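Local coordinates for periplasmic binding protein component of an ABC type zinc uptake transporter (PDB 1PQ4) that probably binds zinc in the periplasm and delivers it to an ABC-type zinc uptake transporter, at residues 86-90 with 201-205; 194-200 with 241-247. One frame throughout, in Å; residues are numbered along the deposited sequence.

Contact 1 of 2, residues 86-90 with 201-205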
ATOM      1  N   ILE A  86     -10.978   9.871   4.961  1.00 20.12           N
ATOM      2  CA  ILE A  86      -9.585  10.242   4.745  1.00 17.19           C
ATOM      3  C   ILE A  86      -9.395  11.291   3.658  1.00 16.87           C
ATOM      4  O   ILE A  86      -9.923  11.146   2.549  1.00 19.49           O
ATOM      5  CB  ILE A  86      -8.751   8.948   4.365  1.00 16.21           C
ATOM      6  CG1 ILE A  86      -8.678   8.023   5.589  1.00 19.57           C
ATOM      7  CG2 ILE A  86      -7.394   9.333   3.810  1.00 21.64           C
ATOM      8  CD1 ILE A  86      -9.897   7.165   5.789  1.00 28.05           C
ATOM      9  N   THR A  87      -8.613  12.334   3.949  1.00 15.02           N
ATOM     10  CA  THR A  87      -8.363  13.375   2.946  1.00 18.20           C
ATOM     11  C   THR A  87      -7.162  12.875   2.114  1.00 23.24           C
ATOM     12  O   THR A  87      -6.062  12.713   2.648  1.00 21.89           O
ATOM     13  CB  THR A  87      -7.990  14.731   3.602  1.00 23.45           C
ATOM     14  OG1 THR A  87      -9.076  15.192   4.440  1.00 28.08           O
ATOM     15  CG2 THR A  87      -7.705  15.743   2.532  1.00 21.81           C
ATOM     16  N   PRO A  88      -7.346  12.673   0.810  1.00 22.29           N
ATOM     17  CA  PRO A  88      -6.243  12.180  -0.013  1.00 26.14           C
ATOM     18  C   PRO A  88      -5.301  13.223  -0.548  1.00 28.51           C
ATOM     19  O   PRO A  88      -5.582  14.416  -0.521  1.00 20.29           O
ATOM     20  CB  PRO A  88      -6.952  11.517  -1.168  1.00 23.40           C
ATOM     21  CG  PRO A  88      -8.109  12.551  -1.411  1.00 24.17           C
ATOM     22  CD  PRO A  88      -8.568  12.895  -0.008  1.00 19.13           C
ATOM     23  N   LEU A  89      -4.174  12.727  -1.054  1.00 21.61           N
ATOM     24  CA  LEU A  89      -3.207  13.563  -1.717  1.00 20.67           C
ATOM     25  C   LEU A  89      -3.634  13.369  -3.167  1.00 25.97           C
ATOM     26  O   LEU A  89      -4.263  12.377  -3.501  1.00 18.86           O
ATOM     27  CB  LEU A  89      -1.792  12.987  -1.586  1.00 22.44           C
ATOM     28  CG  LEU A  89      -1.085  13.185  -0.269  1.00 25.34           C
ATOM     29  CD1 LEU A  89       0.164  12.281  -0.274  1.00 24.24           C
ATOM     30  CD2 LEU A  89      -0.751  14.673  -0.101  1.00 22.84           C
ATOM     31  N   GLU A  90      -3.271  14.291  -4.040  1.00 35.61           N
ATOM     32  CA  GLU A  90      -3.623  14.114  -5.435  1.00 47.55           C
ATOM     33  C   GLU A  90      -2.394  13.694  -6.239  1.00 54.18           C
ATOM     34  O   GLU A  90      -1.263  14.025  -5.879  1.00 55.73           O
ATOM     35  CB  GLU A  90      -4.208  15.406  -5.976  1.00 51.93           C
ATOM     36  CG  GLU A  90      -5.158  16.059  -4.973  1.00 58.49           C
ATOM     37  CD  GLU A  90      -6.353  16.711  -5.624  1.00 66.54           C
ATOM     38  OE1 GLU A  90      -6.148  17.478  -6.594  1.00 70.58           O
ATOM     39  OE2 GLU A  90      -7.494  16.458  -5.159  1.00 68.97           O
ATOM     40  N   ALA A 201       3.858   8.137  -1.407  1.00 14.37           N
ATOM     41  CA  ALA A 201       3.621   9.551  -1.059  1.00 14.35           C
ATOM     42  C   ALA A 201       3.085   9.735   0.379  1.00  8.25           C
ATOM     43  O   ALA A 201       3.449  10.669   1.065  1.00 13.73           O
ATOM     44  CB  ALA A 201       2.630  10.180  -2.084  1.00 12.83           C
ATOM     45  N   TYR A 202       2.200   8.855   0.844  1.00 10.80           N
ATOM     46  CA  TYR A 202       1.667   9.034   2.196  1.00 14.02           C
ATOM     47  C   TYR A 202       2.731   8.711   3.228  1.00 17.79           C
ATOM     48  O   TYR A 202       2.908   9.406   4.222  1.00 13.42           O
ATOM     49  CB  TYR A 202       0.436   8.138   2.382  1.00 14.13           C
ATOM     50  CG  TYR A 202      -0.707   8.639   1.497  1.00 16.35           C
ATOM     51  CD1 TYR A 202      -1.544   9.707   1.940  1.00 17.32           C
ATOM     52  CD2 TYR A 202      -0.961   8.060   0.264  1.00 13.42           C
ATOM     53  CE1 TYR A 202      -2.594  10.165   1.176  1.00 13.22           C
ATOM     54  CE2 TYR A 202      -2.057   8.502  -0.536  1.00 15.03           C
ATOM     55  CZ  TYR A 202      -2.868   9.562  -0.055  1.00 19.10           C
ATOM     56  OH  TYR A 202      -4.000   9.943  -0.774  1.00 17.00           O
ATOM     57  N   PHE A 203       3.452   7.626   2.964  1.00 16.18           N
ATOM     58  CA  PHE A 203       4.534   7.196   3.863  1.00 13.49           C
ATOM     59  C   PHE A 203       5.520   8.346   3.938  1.00  7.23           C
ATOM     60  O   PHE A 203       5.972   8.756   5.010  1.00 13.76           O
ATOM     61  CB  PHE A 203       5.184   5.910   3.247  1.00 11.71           C
ATOM     62  CG  PHE A 203       6.412   5.453   3.968  1.00 15.71           C
ATOM     63  CD1 PHE A 203       6.310   4.632   5.074  1.00 17.87           C
ATOM     64  CD2 PHE A 203       7.674   5.842   3.521  1.00 22.17           C
ATOM     65  CE1 PHE A 203       7.476   4.187   5.752  1.00 24.78           C
ATOM     66  CE2 PHE A 203       8.831   5.405   4.180  1.00 19.40           C
ATOM     67  CZ  PHE A 203       8.722   4.583   5.295  1.00 17.67           C
ATOM     68  N   ALA A 204       5.820   8.925   2.793  1.00 10.58           N
ATOM     69  CA  ALA A 204       6.797  10.010   2.760  1.00  9.47           C
ATOM     70  C   ALA A 204       6.304  11.267   3.537  1.00 16.23           C
ATOM     71  O   ALA A 204       7.084  11.941   4.253  1.00 16.20           O
ATOM     72  CB  ALA A 204       7.082  10.383   1.304  1.00 14.70           C
ATOM     73  N   ARG A 205       5.015  11.564   3.398  1.00 17.19           N
ATOM     74  CA  ARG A 205       4.475  12.741   4.098  1.00 20.25           C
ATOM     75  C   ARG A 205       4.587  12.483   5.594  1.00 21.29           C
ATOM     76  O   ARG A 205       5.010  13.357   6.337  1.00 24.70           O
ATOM     77  CB  ARG A 205       3.003  12.979   3.741  1.00 26.13           C
ATOM     78  CG  ARG A 205       2.590  14.416   3.884  1.00 41.72           C
ATOM     79  CD  ARG A 205       1.168  14.604   3.406  1.00 51.75           C
ATOM     80  NE  ARG A 205       0.803  16.007   3.197  1.00 62.39           N
ATOM     81  CZ  ARG A 205       0.508  16.864   4.171  1.00 63.76           C
ATOM     82  NH1 ARG A 205       0.540  16.468   5.439  1.00 65.98           N
ATOM     83  NH2 ARG A 205       0.156  18.111   3.872  1.00 66.85           N
TER
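Leu89 and Tyr202 mark the nearest approach of two unlike backbones, their CA atoms 7.7 Å apart: 86-90 is an extended loop, 201-205 the first turn of a helix, closed by a backbone hydrogen bond from Arg205 N to Ala201 O. The backbone of the loop meets the end of the tyrosine. Leu89 N donates to Tyr202 OH over 2.8 Å, nearly straight at 169°, while Pro88 CA lies 3.3 Å from the same Tyr202 OH, at the ring edge. The hydroxyl has a second hydrogen-bond partner, Asp131 O, and Leu89 is also hydrogen-bonded to the backbone of Asp131, which ties three pieces of chain together. The helix follows strand 192-195 and the loop follows strand 78-81, the edge of the four-stranded parallel sheet, so the contact joins the two halves of a ZnuA-type solute-binding protein. With CG anti to its own carbonyl carbon (chi1 -78°), Leu89 lies alongside the tyrosine, the two side chains pointing opposite ways. Its CD1 sits over one ring face in a CH-pi contact, 3.9 Å from the Tyr202 centroid, and also meets Ala201 CB at 3.7 Å. The other methyl, Leu89 CD2, touches the extended Arg205 chain, 3.9 Å from Arg205 NE.

Contact 2 of 2, residues 194-200 with 241-247; sequences IVFHPSW and VFGETQF. With ZN (zinc ion), chain C.
Ile194 O accepts a hydrogen bond from Phe242 N at 3.0 Å and also lies near the edge of the Phe242 ring. Next, Val195 brings its CA within 3.3 Å of Phe242 O in a CA-H...O contact and lays CG1 against Phe242 CB. Past Val195 the strand ends; Phe196 crosses Phe247 at a slant, its CD2 3.7 Å from Phe247 CB. His197 N donates to Glu244 OE1 over 2.9 Å at 168°, meeting the syn side but 31° out of the carboxylate plane. His197 O lies only 2.6 Å from Glu244 OE2, a closeness suggesting that this buried acid probably carries a proton. The imidazole, CG anti to the backbone N, forms an offset stack with Phe247, centroids 4.3 Å apart and planes at 22°; His197 CB also rests over that phenyl face. His197 ND1 is hydrogen-bonded to Glu215, fixing the ring's rotation, and His197 NE2 binds zinc at 2.1 Å. Pro198 centres an inverse gamma turn that brings the chain back to Glu244: Ser199 OG makes a weak hydrogen bond to OE2, and Trp200, at the N-cap position of the next helix, donates from NE1 to the same oxygen from above the carboxylate plane. Glu244, bent at chi2, thus grips the turn around His197 through both oxygens. A water also binds the metal, and His37 and His133 complete the three-histidine zinc site of this ZnuA protein.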
ATOM      1  N   ILE A 194      14.746   7.830  -4.471  1.00 19.67           N
ATOM      2  CA  ILE A 194      14.226   7.631  -5.839  1.00 16.39           C
ATOM      3  C   ILE A 194      13.660   6.250  -5.908  1.00 18.28           C
ATOM      4  O   ILE A 194      14.300   5.303  -5.488  1.00 15.44           O
ATOM      5  CB  ILE A 194      15.339   7.684  -6.883  1.00 27.86           C
ATOM      6  CG1 ILE A 194      16.138   8.948  -6.710  1.00 31.35           C
ATOM      7  CG2 ILE A 194      14.751   7.622  -8.292  1.00 23.51           C
ATOM      8  CD1 ILE A 194      17.353   9.050  -7.669  1.00 28.05           C
ATOM      9  N   VAL A 195      12.471   6.132  -6.484  1.00 12.53           N
ATOM     10  CA  VAL A 195      11.786   4.863  -6.610  1.00 15.70           C
ATOM     11  C   VAL A 195      11.205   4.834  -7.993  1.00 14.78           C
ATOM     12  O   VAL A 195      11.063   5.864  -8.649  1.00 21.39           O
ATOM     13  CB  VAL A 195      10.580   4.702  -5.639  1.00 18.46           C
ATOM     14  CG1 VAL A 195      11.051   4.592  -4.269  1.00 31.70           C
ATOM     15  CG2 VAL A 195       9.620   5.923  -5.772  1.00 22.56           C
ATOM     16  N   PHE A 196      10.887   3.650  -8.440  1.00 15.85           N
ATOM     17  CA  PHE A 196      10.342   3.588  -9.769  1.00 15.72           C
ATOM     18  C   PHE A 196       8.881   4.023  -9.730  1.00 18.12           C
ATOM     19  O   PHE A 196       8.548   5.058 -10.275  1.00 19.35           O
ATOM     20  CB  PHE A 196      10.463   2.185 -10.349  1.00 13.75           C
ATOM     21  CG  PHE A 196       9.881   2.092 -11.727  1.00 17.34           C
ATOM     22  CD1 PHE A 196      10.524   2.715 -12.804  1.00 19.79           C
ATOM     23  CD2 PHE A 196       8.631   1.512 -11.929  1.00 20.62           C
ATOM     24  CE1 PHE A 196       9.942   2.772 -14.048  1.00 21.11           C
ATOM     25  CE2 PHE A 196       8.034   1.572 -13.208  1.00 27.37           C
ATOM     26  CZ  PHE A 196       8.708   2.208 -14.252  1.00 23.16           C
ATOM     27  N   HIS A 197       8.044   3.238  -9.047  1.00 16.64           N
ATOM     28  CA  HIS A 197       6.590   3.525  -8.994  1.00 17.46           C
ATOM     29  C   HIS A 197       6.297   4.285  -7.695  1.00 14.94           C
ATOM     30  O   HIS A 197       6.664   3.832  -6.605  1.00 14.98           O
ATOM     31  CB  HIS A 197       5.855   2.200  -9.047  1.00 20.71           C
ATOM     32  CG  HIS A 197       4.386   2.328  -8.849  1.00 24.12           C
ATOM     33  ND1 HIS A 197       3.545   2.825  -9.823  1.00 22.44           N
ATOM     34  CD2 HIS A 197       3.599   2.019  -7.786  1.00 17.03           C
ATOM     35  CE1 HIS A 197       2.302   2.812  -9.379  1.00 22.34           C
ATOM     36  NE2 HIS A 197       2.307   2.335  -8.145  1.00 22.12           N
ATOM     37  N   PRO A 198       5.624   5.448  -7.802  1.00 16.88           N
ATOM     38  CA  PRO A 198       5.325   6.270  -6.634  1.00 16.71           C
ATOM     39  C   PRO A 198       4.220   5.741  -5.761  1.00 19.27           C
ATOM     40  O   PRO A 198       3.093   6.212  -5.788  1.00 19.90           O
ATOM     41  CB  PRO A 198       5.016   7.648  -7.248  1.00 20.71           C
ATOM     42  CG  PRO A 198       4.293   7.282  -8.518  1.00 22.45           C
ATOM     43  CD  PRO A 198       5.057   6.037  -9.033  1.00 19.79           C
ATOM     44  N   SER A 199       4.511   4.735  -4.983  1.00 14.84           N
ATOM     45  CA  SER A 199       3.454   4.287  -4.103  1.00 17.95           C
ATOM     46  C   SER A 199       3.697   4.781  -2.687  1.00 14.73           C
ATOM     47  O   SER A 199       2.965   4.407  -1.764  1.00 15.06           O
ATOM     48  CB  SER A 199       3.412   2.767  -4.118  1.00 20.85           C
ATOM     49  OG  SER A 199       4.696   2.269  -3.993  1.00 27.29           O
ATOM     50  N   TRP A 200       4.708   5.628  -2.496  1.00 12.68           N
ATOM     51  CA  TRP A 200       5.069   6.006  -1.127  1.00 14.39           C
ATOM     52  C   TRP A 200       4.785   7.456  -0.723  1.00 15.52           C
ATOM     53  O   TRP A 200       5.402   7.954   0.228  1.00 15.34           O
ATOM     54  CB  TRP A 200       6.580   5.705  -0.887  1.00 13.24           C
ATOM     55  CG  TRP A 200       6.984   4.302  -1.284  1.00 12.12           C
ATOM     56  CD1 TRP A 200       7.443   3.880  -2.513  1.00 14.86           C
ATOM     57  CD2 TRP A 200       6.845   3.130  -0.484  1.00 15.28           C
ATOM     58  NE1 TRP A 200       7.586   2.506  -2.521  1.00 20.24           N
ATOM     59  CE2 TRP A 200       7.220   2.022  -1.286  1.00 16.30           C
ATOM     60  CE3 TRP A 200       6.434   2.904   0.839  1.00 13.88           C
ATOM     61  CZ2 TRP A 200       7.189   0.714  -0.809  1.00 17.68           C
ATOM     62  CZ3 TRP A 200       6.407   1.597   1.318  1.00 13.55           C
ATOM     63  CH2 TRP A 200       6.781   0.514   0.489  1.00 15.25           C
ATOM     64  N   VAL A 241      19.078   3.352  -5.641  1.00 20.10           N
ATOM     65  CA  VAL A 241      17.896   3.598  -6.451  1.00 21.27           C
ATOM     66  C   VAL A 241      16.988   2.429  -6.132  1.00 21.53           C
ATOM     67  O   VAL A 241      17.438   1.276  -6.114  1.00 25.23           O
ATOM     68  CB  VAL A 241      18.199   3.633  -7.961  1.00 24.01           C
ATOM     69  CG1 VAL A 241      16.916   3.869  -8.734  1.00 21.08           C
ATOM     70  CG2 VAL A 241      19.212   4.743  -8.248  1.00 24.40           C
ATOM     71  N   PHE A 242      15.723   2.721  -5.827  1.00 15.44           N
ATOM     72  CA  PHE A 242      14.820   1.651  -5.480  1.00 15.69           C
ATOM     73  C   PHE A 242      13.916   1.309  -6.636  1.00 16.18           C
ATOM     74  O   PHE A 242      13.557   2.160  -7.429  1.00 23.66           O
ATOM     75  CB  PHE A 242      13.982   2.060  -4.287  1.00 15.44           C
ATOM     76  CG  PHE A 242      14.780   2.276  -3.068  1.00 15.81           C
ATOM     77  CD1 PHE A 242      15.096   3.565  -2.648  1.00 16.64           C
ATOM     78  CD2 PHE A 242      15.239   1.191  -2.339  1.00 18.93           C
ATOM     79  CE1 PHE A 242      15.867   3.775  -1.505  1.00 21.58           C
ATOM     80  CE2 PHE A 242      16.019   1.400  -1.169  1.00 21.61           C
ATOM     81  CZ  PHE A 242      16.324   2.691  -0.766  1.00 18.08           C
ATOM     82  N   GLY A 243      13.586   0.034  -6.726  1.00 14.50           N
ATOM     83  CA  GLY A 243      12.667  -0.424  -7.760  1.00 15.91           C
ATOM     84  C   GLY A 243      11.628  -1.196  -6.971  1.00 19.63           C
ATOM     85  O   GLY A 243      11.731  -1.343  -5.755  1.00 20.05           O
ATOM     86  N   GLU A 244      10.622  -1.692  -7.647  1.00 22.60           N
ATOM     87  CA  GLU A 244       9.567  -2.432  -6.970  1.00 24.72           C
ATOM     88  C   GLU A 244       9.427  -3.761  -7.680  1.00 28.44           C
ATOM     89  O   GLU A 244       9.616  -3.837  -8.907  1.00 29.18           O
ATOM     90  CB  GLU A 244       8.256  -1.624  -7.041  1.00 25.67           C
ATOM     91  CG  GLU A 244       8.125  -0.665  -5.924  1.00 30.89           C
ATOM     92  CD  GLU A 244       8.196   0.786  -6.342  1.00 43.78           C
ATOM     93  OE1 GLU A 244       8.932   1.092  -7.326  1.00 28.95           O
ATOM     94  OE2 GLU A 244       7.519   1.608  -5.653  1.00 38.62           O
ATOM     95  N   THR A 245       9.098  -4.806  -6.923  1.00 31.67           N
ATOM     96  CA  THR A 245       8.968  -6.152  -7.503  1.00 37.68           C
ATOM     97  C   THR A 245       7.933  -6.274  -8.582  1.00 35.07           C
ATOM     98  O   THR A 245       8.086  -7.082  -9.478  1.00 35.89           O
ATOM     99  CB  THR A 245       8.542  -7.232  -6.475  1.00 42.79           C
ATOM    100  OG1 THR A 245       8.488  -6.674  -5.143  1.00 46.28           O
ATOM    101  CG2 THR A 245       9.508  -8.389  -6.535  1.00 47.64           C
ATOM    102  N   GLN A 246       6.867  -5.482  -8.482  1.00 27.17           N
ATOM    103  CA  GLN A 246       5.775  -5.579  -9.455  1.00 22.47           C
ATOM    104  C   GLN A 246       6.037  -4.861 -10.763  1.00 19.99           C
ATOM    105  O   GLN A 246       5.229  -4.937 -11.665  1.00 20.99           O
ATOM    106  CB  GLN A 246       4.461  -5.049  -8.837  1.00 21.72           C
ATOM    107  CG  GLN A 246       4.008  -5.830  -7.598  1.00 21.26           C
ATOM    108  CD  GLN A 246       4.757  -5.419  -6.317  1.00 23.63           C
ATOM    109  OE1 GLN A 246       4.657  -6.086  -5.261  1.00 23.37           O
ATOM    110  NE2 GLN A 246       5.506  -4.316  -6.404  1.00 24.10           N
ATOM    111  N   PHE A 247       7.145  -4.139 -10.862  1.00 18.89           N
ATOM    112  CA  PHE A 247       7.429  -3.414 -12.093  1.00 24.21           C
ATOM    113  C   PHE A 247       8.848  -3.742 -12.524  1.00 26.06           C
ATOM    114  O   PHE A 247       9.668  -4.171 -11.723  1.00 31.36           O
ATOM    115  CB  PHE A 247       7.301  -1.902 -11.867  1.00 25.50           C
ATOM    116  CG  PHE A 247       5.978  -1.484 -11.271  1.00 29.20           C
ATOM    117  CD1 PHE A 247       5.788  -1.454  -9.895  1.00 23.30           C
ATOM    118  CD2 PHE A 247       4.909  -1.158 -12.094  1.00 31.98           C
ATOM    119  CE1 PHE A 247       4.552  -1.107  -9.350  1.00 33.18           C
ATOM    120  CE2 PHE A 247       3.661  -0.806 -11.550  1.00 29.84           C
ATOM    121  CZ  PHE A 247       3.493  -0.785 -10.189  1.00 28.17           C
TER
HETATM  122 ZN    ZN C1002       0.701   1.765  -6.992  1.00 16.54          ZN
HETATM  123  O   HOH W   1       1.158  -0.066  -5.712  1.00  6.20           O

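In the fold
Contacts 1 and 2 share a continuous piece of chain, since residues 194-200 run from strand 192-195 through the zinc-binding turn directly into the helix that carries 201-205. Their centres are about 16 Å apart, and beyond this chain connection they do not touch. Contact 2 supplies His197 to the metal directly. Contact 1 lies further from the metal: the Tyr202 side chain is about 10 Å from the zinc, yet only about 4 Å from the side chain of His133, a second ligand, close behind Asp131 in the chain. The Ser199 side chain approaches that of His133 to about 3 Å. Both contacts therefore border the same histidine, contact 1 at the junction between the protein's halves and contact 2 within one of them.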